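Local coordinates for protein glutamate receptor 1 (Adineta vaga, PDB 4IO2) that binds L-glutamate through its two-lobed ligand-binding domain, the part present here, and probably gates an ion channel in the membrane, at residues A[143-148]-A[154-159]; A[3-8]-A[218-223]. All blocks are in the same frame, centred on the assembly; numbering follows the deposited sequence.

Contact 1 (A[143-148]-A[154-159])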
loop_
_atom_site.group_PDB
_atom_site.type_symbol
_atom_site.label_atom_id
_atom_site.label_comp_id
_atom_site.label_asym_id
_atom_site.label_seq_id
_atom_site.Cartn_x
_atom_site.Cartn_y
_atom_site.Cartn_z
ATOM N N ASP A 143 13.231 3.223 14.158
ATOM C CA ASP A 143 12.514 4.474 14.385
ATOM C C ASP A 143 11.173 4.295 15.080
ATOM O O ASP A 143 10.757 5.177 15.842
ATOM C CB ASP A 143 12.443 5.345 13.150
ATOM C CG ASP A 143 13.826 5.865 12.754
ATOM O OD1 ASP A 143 14.604 6.376 13.621
ATOM O OD2 ASP A 143 14.174 5.661 11.604
ATOM N N TYR A 144 10.517 3.153 14.873
ATOM C CA TYR A 144 9.313 2.857 15.631
ATOM C C TYR A 144 9.636 2.806 17.124
ATOM O O TYR A 144 8.921 3.382 17.944
ATOM C CB TYR A 144 8.662 1.534 15.159
ATOM C CG TYR A 144 7.415 1.216 15.916
ATOM C CD1 TYR A 144 7.476 0.554 17.140
ATOM C CD2 TYR A 144 6.166 1.577 15.425
ATOM C CE1 TYR A 144 6.331 0.274 17.837
ATOM C CE2 TYR A 144 5.023 1.313 16.125
ATOM C CZ TYR A 144 5.109 0.660 17.324
ATOM O OH TYR A 144 3.958 0.400 18.039
ATOM N N TYR A 145 10.676 2.072 17.473
ATOM C CA TYR A 145 11.078 1.946 18.867
ATOM C C TYR A 145 11.304 3.319 19.476
ATOM O O TYR A 145 10.817 3.608 20.597
ATOM C CB TYR A 145 12.338 1.096 18.961
ATOM C CG TYR A 145 12.814 0.922 20.382
ATOM C CD1 TYR A 145 13.631 1.866 20.970
ATOM C CD2 TYR A 145 12.446 -0.195 21.140
ATOM C CE1 TYR A 145 14.073 1.741 22.258
ATOM C CE2 TYR A 145 12.866 -0.319 22.443
ATOM C CZ TYR A 145 13.696 0.647 22.988
ATOM O OH TYR A 145 14.148 0.544 24.281
ATOM N N LEU A 146 12.078 4.155 18.788
ATOM C CA LEU A 146 12.480 5.439 19.342
ATOM C C LEU A 146 11.274 6.376 19.529
ATOM O O LEU A 146 11.226 7.142 20.501
ATOM C CB LEU A 146 13.542 6.095 18.456
ATOM C CG LEU A 146 14.911 5.404 18.454
ATOM C CD1 LEU A 146 15.818 5.990 17.380
ATOM C CD2 LEU A 146 15.553 5.417 19.826
ATOM N N ARG A 147 10.274 6.287 18.658
ATOM C CA ARG A 147 9.079 7.111 18.827
ATOM C C ARG A 147 8.073 6.554 19.840
ATOM O O ARG A 147 7.471 7.321 20.589
ATOM C CB ARG A 147 8.367 7.325 17.493
ATOM C CG ARG A 147 7.140 8.257 17.609
ATOM C CD ARG A 147 6.358 8.386 16.294
ATOM N NE ARG A 147 5.861 7.071 15.920
ATOM C CZ ARG A 147 6.354 6.316 14.946
ATOM N NH1 ARG A 147 7.315 6.766 14.140
ATOM N NH2 ARG A 147 5.849 5.101 14.779
ATOM N N GLU A 148 7.869 5.239 19.834
ATOM C CA GLU A 148 6.744 4.623 20.556
ATOM C C GLU A 148 7.059 4.002 21.901
ATOM O O GLU A 148 6.173 3.863 22.742
ATOM C CB GLU A 148 6.127 3.514 19.722
ATOM C CG GLU A 148 5.700 3.966 18.367
ATOM C CD GLU A 148 4.385 4.683 18.347
ATOM O OE1 GLU A 148 3.581 4.493 19.279
ATOM O OE2 GLU A 148 4.144 5.414 17.363
ATOM N N ARG A 154 18.074 6.020 22.928
ATOM C CA ARG A 154 18.659 4.887 22.230
ATOM C C ARG A 154 19.106 3.777 23.194
ATOM O O ARG A 154 20.304 3.499 23.344
ATOM C CB ARG A 154 19.796 5.377 21.364
ATOM C CG ARG A 154 19.329 6.453 20.354
ATOM C CD ARG A 154 20.485 6.985 19.505
ATOM N NE ARG A 154 20.084 8.135 18.708
ATOM C CZ ARG A 154 19.521 8.029 17.520
ATOM N NH1 ARG A 154 19.360 6.832 16.982
ATOM N NH2 ARG A 154 19.152 9.124 16.842
ATOM N N ASN A 155 18.114 3.151 23.818
ATOM C CA ASN A 155 18.327 2.279 24.964
ATOM C C ASN A 155 17.789 0.862 24.736
ATOM O O ASN A 155 17.651 0.066 25.658
ATOM C CB ASN A 155 17.729 2.879 26.233
ATOM C CG ASN A 155 16.238 3.090 26.131
ATOM O OD1 ASN A 155 15.588 2.620 25.200
ATOM N ND2 ASN A 155 15.684 3.818 27.084
ATOM N N PHE A 156 17.488 0.518 23.487
ATOM C CA PHE A 156 17.249 -0.883 23.128
ATOM C C PHE A 156 18.568 -1.648 23.139
ATOM O O PHE A 156 19.592 -1.038 23.159
ATOM C CB PHE A 156 16.622 -0.978 21.755
ATOM C CG PHE A 156 17.378 -0.256 20.676
ATOM C CD1 PHE A 156 18.400 -0.881 20.009
ATOM C CD2 PHE A 156 17.005 0.994 20.297
ATOM C CE1 PHE A 156 19.038 -0.239 18.932
ATOM C CE2 PHE A 156 17.662 1.653 19.255
ATOM C CZ PHE A 156 18.689 1.065 18.613
ATOM N N TYR A 157 18.521 -2.992 23.096
ATOM C CA TYR A 157 19.726 -3.816 22.845
ATOM C C TYR A 157 20.031 -3.830 21.340
ATOM O O TYR A 157 19.195 -4.264 20.560
ATOM C CB TYR A 157 19.473 -5.273 23.310
ATOM C CG TYR A 157 20.701 -6.143 23.248
ATOM C CD1 TYR A 157 20.994 -6.879 22.122
ATOM C CD2 TYR A 157 21.525 -6.295 24.352
ATOM C CE1 TYR A 157 22.107 -7.672 22.051
ATOM C CE2 TYR A 157 22.658 -7.093 24.289
ATOM C CZ TYR A 157 22.922 -7.796 23.157
ATOM O OH TYR A 157 24.028 -8.606 23.118
ATOM N N PRO A 158 21.241 -3.369 20.951
ATOM C CA PRO A 158 21.492 -3.179 19.491
ATOM C C PRO A 158 21.842 -4.493 18.781
ATOM O O PRO A 158 22.607 -5.300 19.312
ATOM C CB PRO A 158 22.670 -2.216 19.475
ATOM C CG PRO A 158 23.426 -2.565 20.830
ATOM C CD PRO A 158 22.325 -2.849 21.821
ATOM N N LEU A 159 21.287 -4.716 17.596
ATOM C CA LEU A 159 21.566 -5.932 16.807
ATOM C C LEU A 159 22.098 -5.533 15.427
ATOM O O LEU A 159 21.570 -4.607 14.798
ATOM C CB LEU A 159 20.318 -6.773 16.648
ATOM C CG LEU A 159 19.627 -7.203 17.960
ATOM C CD1 LEU A 159 18.154 -7.611 17.670
ATOM C CD2 LEU A 159 20.449 -8.284 18.650
#
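While both NE and NH2 of Arg147 grip a single oxygen, Glu148 OE2 (NE to OE2 2.8 Å), and join the two neighbouring side chains in a side-on salt bridge, the contact itself is made by Tyr145, which meets Phe156 in an edge-to-face pair. The edge of the Phe156 ring is turned to the Tyr145 face, with centroids 5.2 Å apart and planes at 82°. Its CD2 comes within 3.5 Å of Tyr145 CD1. Phe156 CB adds a CH-pi contact, 3.8 Å from the centroid of the same ring. With CG between backbone N and carbonyl carbon (chi1 53°), the Phe156 ring swings so that its CD2 edge meets Tyr145 while CB lies over the Tyr145 face. An alanine here in place of Tyr145 would probably leave Phe156 CB and the CD2 edge without the face they rest on, opening a gap between helix and loop. Leu146 extends the apolar patch outward: its CD2 sits at the edge of the Phe156 ring and 4.0 Å from Arg154 CG, while CD1 lies 3.7 Å from Arg154 NH1. Branched leucine suits this border, where Arg154 offers its CG to the packing. The contact lies within the beta-alpha-beta unit of strand 134-136, helix 140-148 and strand 157-159: Tyr145 and Phe156 both touch Ile135 of the first strand, and Leu159 packs on helix 162-170.

Contact 2 (A[3-8]-A[218-223]); sequences ARLKGI and AKDLDV
Asp220 reaches from the first turn of helix 218-230 to the N-terminal loop, and its side chain meets three successive residues there. CB, directed toward the loop, lies 4.0 Å from Ala3 O. With CG anti to the backbone N (chi1 -167°), the carboxylate is carried outward to the chain at Arg4 and Leu5, and CG itself is 3.7 Å from Arg4 CD. The two oxygens then part company. OD1 rests against the same Arg4 CD at 3.4 Å; the guanidinium lies further on, with no N-H aimed at the oxygen, so the arginine contributes its methylene and an opposite charge close by but beyond salt-bridge range. OD2 makes the strong bond: Leu5 N donates to Asp220 OD2 at 2.9 Å, nearly straight (171°), reaching the anti side of the oxygen 27° out of the carboxylate plane. Leu5 CB lies 3.6 Å from the same Asp220 OD2, and its side chain continues to Met52 of helix 40-52 and to Tyr217, where a leucine suits the buried setting. A water completes the link, donating to Ala3 O and accepting from Asp220 N at 3.0 Å, an amide of the helix's first turn. The loop closes in a type II beta turn from Leu5 to Ile8; Gly7, its third residue, takes the positive phi that this turn favours there. On the helix, Asp222 faces elsewhere, in a salt bridge to Arg93 of the second subunit. The chemistry is that of a charged acceptor fastening a neutral main-chain amide: aspartate is short enough to hold its carboxylate against the loop, and the helix start together with nearby Arg4 would probably favour its negative charge. The bond is made to the backbone N-H of Leu5, so its side chain takes no direct part in it.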
loop_
_atom_site.group_PDB
_atom_site.type_symbol
_atom_site.label_atom_id
_atom_site.label_comp_id
_atom_site.label_asym_id
_atom_site.label_seq_id
_atom_site.Cartn_x
_atom_site.Cartn_y
_atom_site.Cartn_z
ATOM N N ALA A 3 11.618 9.065 -19.720
ATOM C CA ALA A 3 12.163 8.167 -20.725
ATOM C C ALA A 3 11.798 6.742 -20.358
ATOM O O ALA A 3 11.528 6.426 -19.173
ATOM C CB ALA A 3 13.682 8.299 -20.809
ATOM N N ARG A 4 11.838 5.871 -21.360
ATOM C CA ARG A 4 11.680 4.430 -21.156
ATOM C C ARG A 4 13.006 3.734 -20.852
ATOM O O ARG A 4 14.074 4.171 -21.285
ATOM C CB ARG A 4 11.070 3.794 -22.421
ATOM C CG ARG A 4 9.703 4.342 -22.820
ATOM C CD ARG A 4 8.578 3.727 -21.990
ATOM N NE ARG A 4 7.269 4.116 -22.522
ATOM C CZ ARG A 4 6.615 3.463 -23.478
ATOM N NH1 ARG A 4 7.128 2.359 -24.020
ATOM N NH2 ARG A 4 5.427 3.913 -23.897
ATOM N N LEU A 5 12.924 2.628 -20.113
ATOM C CA LEU A 5 14.098 1.871 -19.696
ATOM C C LEU A 5 14.603 0.878 -20.769
ATOM O O LEU A 5 15.641 0.281 -20.607
ATOM C CB LEU A 5 13.828 1.168 -18.370
ATOM C CG LEU A 5 13.996 2.111 -17.163
ATOM C CD1 LEU A 5 13.437 1.493 -15.889
ATOM C CD2 LEU A 5 15.501 2.381 -16.984
ATOM N N LYS A 6 13.893 0.713 -21.891
ATOM C CA LYS A 6 14.316 -0.238 -22.924
ATOM C C LYS A 6 15.747 0.009 -23.404
ATOM O O LYS A 6 16.069 1.109 -23.834
ATOM C CB LYS A 6 13.375 -0.227 -24.106
ATOM C CG LYS A 6 13.728 -1.335 -25.111
ATOM C CD LYS A 6 12.692 -1.492 -26.191
ATOM C CE LYS A 6 13.150 -2.525 -27.196
ATOM N NZ LYS A 6 12.301 -2.491 -28.421
ATOM N N GLY A 7 16.575 -1.030 -23.329
ATOM C CA GLY A 7 17.972 -0.971 -23.738
ATOM C C GLY A 7 18.928 -0.348 -22.716
ATOM O O GLY A 7 20.142 -0.324 -22.959
ATOM N N ILE A 8 18.412 0.177 -21.617
ATOM C CA ILE A 8 19.236 0.866 -20.632
ATOM C C ILE A 8 19.728 -0.141 -19.611
ATOM O O ILE A 8 18.967 -1.011 -19.193
ATOM C CB ILE A 8 18.395 1.939 -19.891
ATOM C CG1 ILE A 8 17.823 2.970 -20.887
ATOM C CG2 ILE A 8 19.162 2.566 -18.746
ATOM C CD1 ILE A 8 18.881 3.726 -21.668
ATOM N N ALA A 218 10.792 7.206 -13.772
ATOM C CA ALA A 218 9.825 6.908 -12.711
ATOM C C ALA A 218 8.521 6.339 -13.236
ATOM O O ALA A 218 8.004 5.326 -12.714
ATOM C CB ALA A 218 9.567 8.144 -11.833
ATOM N N LYS A 219 7.969 6.965 -14.254
ATOM C CA LYS A 219 6.676 6.536 -14.782
ATOM C C LYS A 219 6.776 5.139 -15.376
ATOM O O LYS A 219 5.902 4.289 -15.163
ATOM C CB LYS A 219 6.141 7.532 -15.817
ATOM C CG LYS A 219 4.747 7.181 -16.398
ATOM C CD LYS A 219 4.375 8.137 -17.483
ATOM C CE LYS A 219 5.018 7.716 -18.773
ATOM N NZ LYS A 219 4.382 8.441 -19.894
ATOM N N ASP A 220 7.810 4.868 -16.151
ATOM C CA ASP A 220 7.908 3.539 -16.792
ATOM C C ASP A 220 7.934 2.437 -15.754
ATOM O O ASP A 220 7.216 1.438 -15.872
ATOM C CB ASP A 220 9.163 3.499 -17.730
ATOM C CG ASP A 220 9.216 2.289 -18.691
ATOM O OD1 ASP A 220 8.177 1.795 -19.162
ATOM O OD2 ASP A 220 10.343 1.866 -19.076
ATOM N N LEU A 221 8.704 2.639 -14.688
ATOM C CA LEU A 221 8.798 1.611 -13.663
ATOM C C LEU A 221 7.434 1.477 -12.970
ATOM O O LEU A 221 6.947 0.355 -12.748
ATOM C CB LEU A 221 9.912 1.899 -12.666
ATOM C CG LEU A 221 10.046 0.911 -11.510
ATOM C CD1 LEU A 221 10.330 -0.509 -12.033
ATOM C CD2 LEU A 221 11.101 1.370 -10.554
ATOM N N ASP A 222 6.833 2.591 -12.577
ATOM C CA ASP A 222 5.562 2.551 -11.842
ATOM C C ASP A 222 4.448 1.874 -12.643
ATOM O O ASP A 222 3.697 1.052 -12.117
ATOM C CB ASP A 222 5.121 3.975 -11.414
ATOM C CG ASP A 222 5.820 4.478 -10.158
ATOM O OD1 ASP A 222 6.583 3.718 -9.499
ATOM O OD2 ASP A 222 5.617 5.685 -9.863
ATOM N N VAL A 223 4.283 2.253 -13.905
ATOM C CA VAL A 223 3.250 1.646 -14.732
ATOM C C VAL A 223 3.439 0.122 -14.808
ATOM O O VAL A 223 2.468 -0.635 -14.751
ATOM C CB VAL A 223 3.248 2.284 -16.142
ATOM C CG1 VAL A 223 2.423 1.483 -17.150
ATOM C CG2 VAL A 223 2.743 3.732 -16.053
HETATM O O HOH W 1 9.429 7.051 -17.483
#

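How the contacts relate
Starting at the N terminus, the chain passes through 3-8 and then runs some 210 residues before helix 218-230 comes back to meet it, so contact 2 closes a loop spanning most of the domain. Contact 1 is nested inside that loop and is itself short-range, with only five residues between the end of its helix segment and Arg154. The two do not cross or touch: their centres are about 38 Å apart, on opposite sides of the chain's centre. As in related glutamate receptors, contact 2 probably belongs to lobe 1, joining its N-terminal loop to a late helix, whereas contact 1 probably lies in lobe 2, where it ties helix 140-148 to the lead-in of strand 157-159.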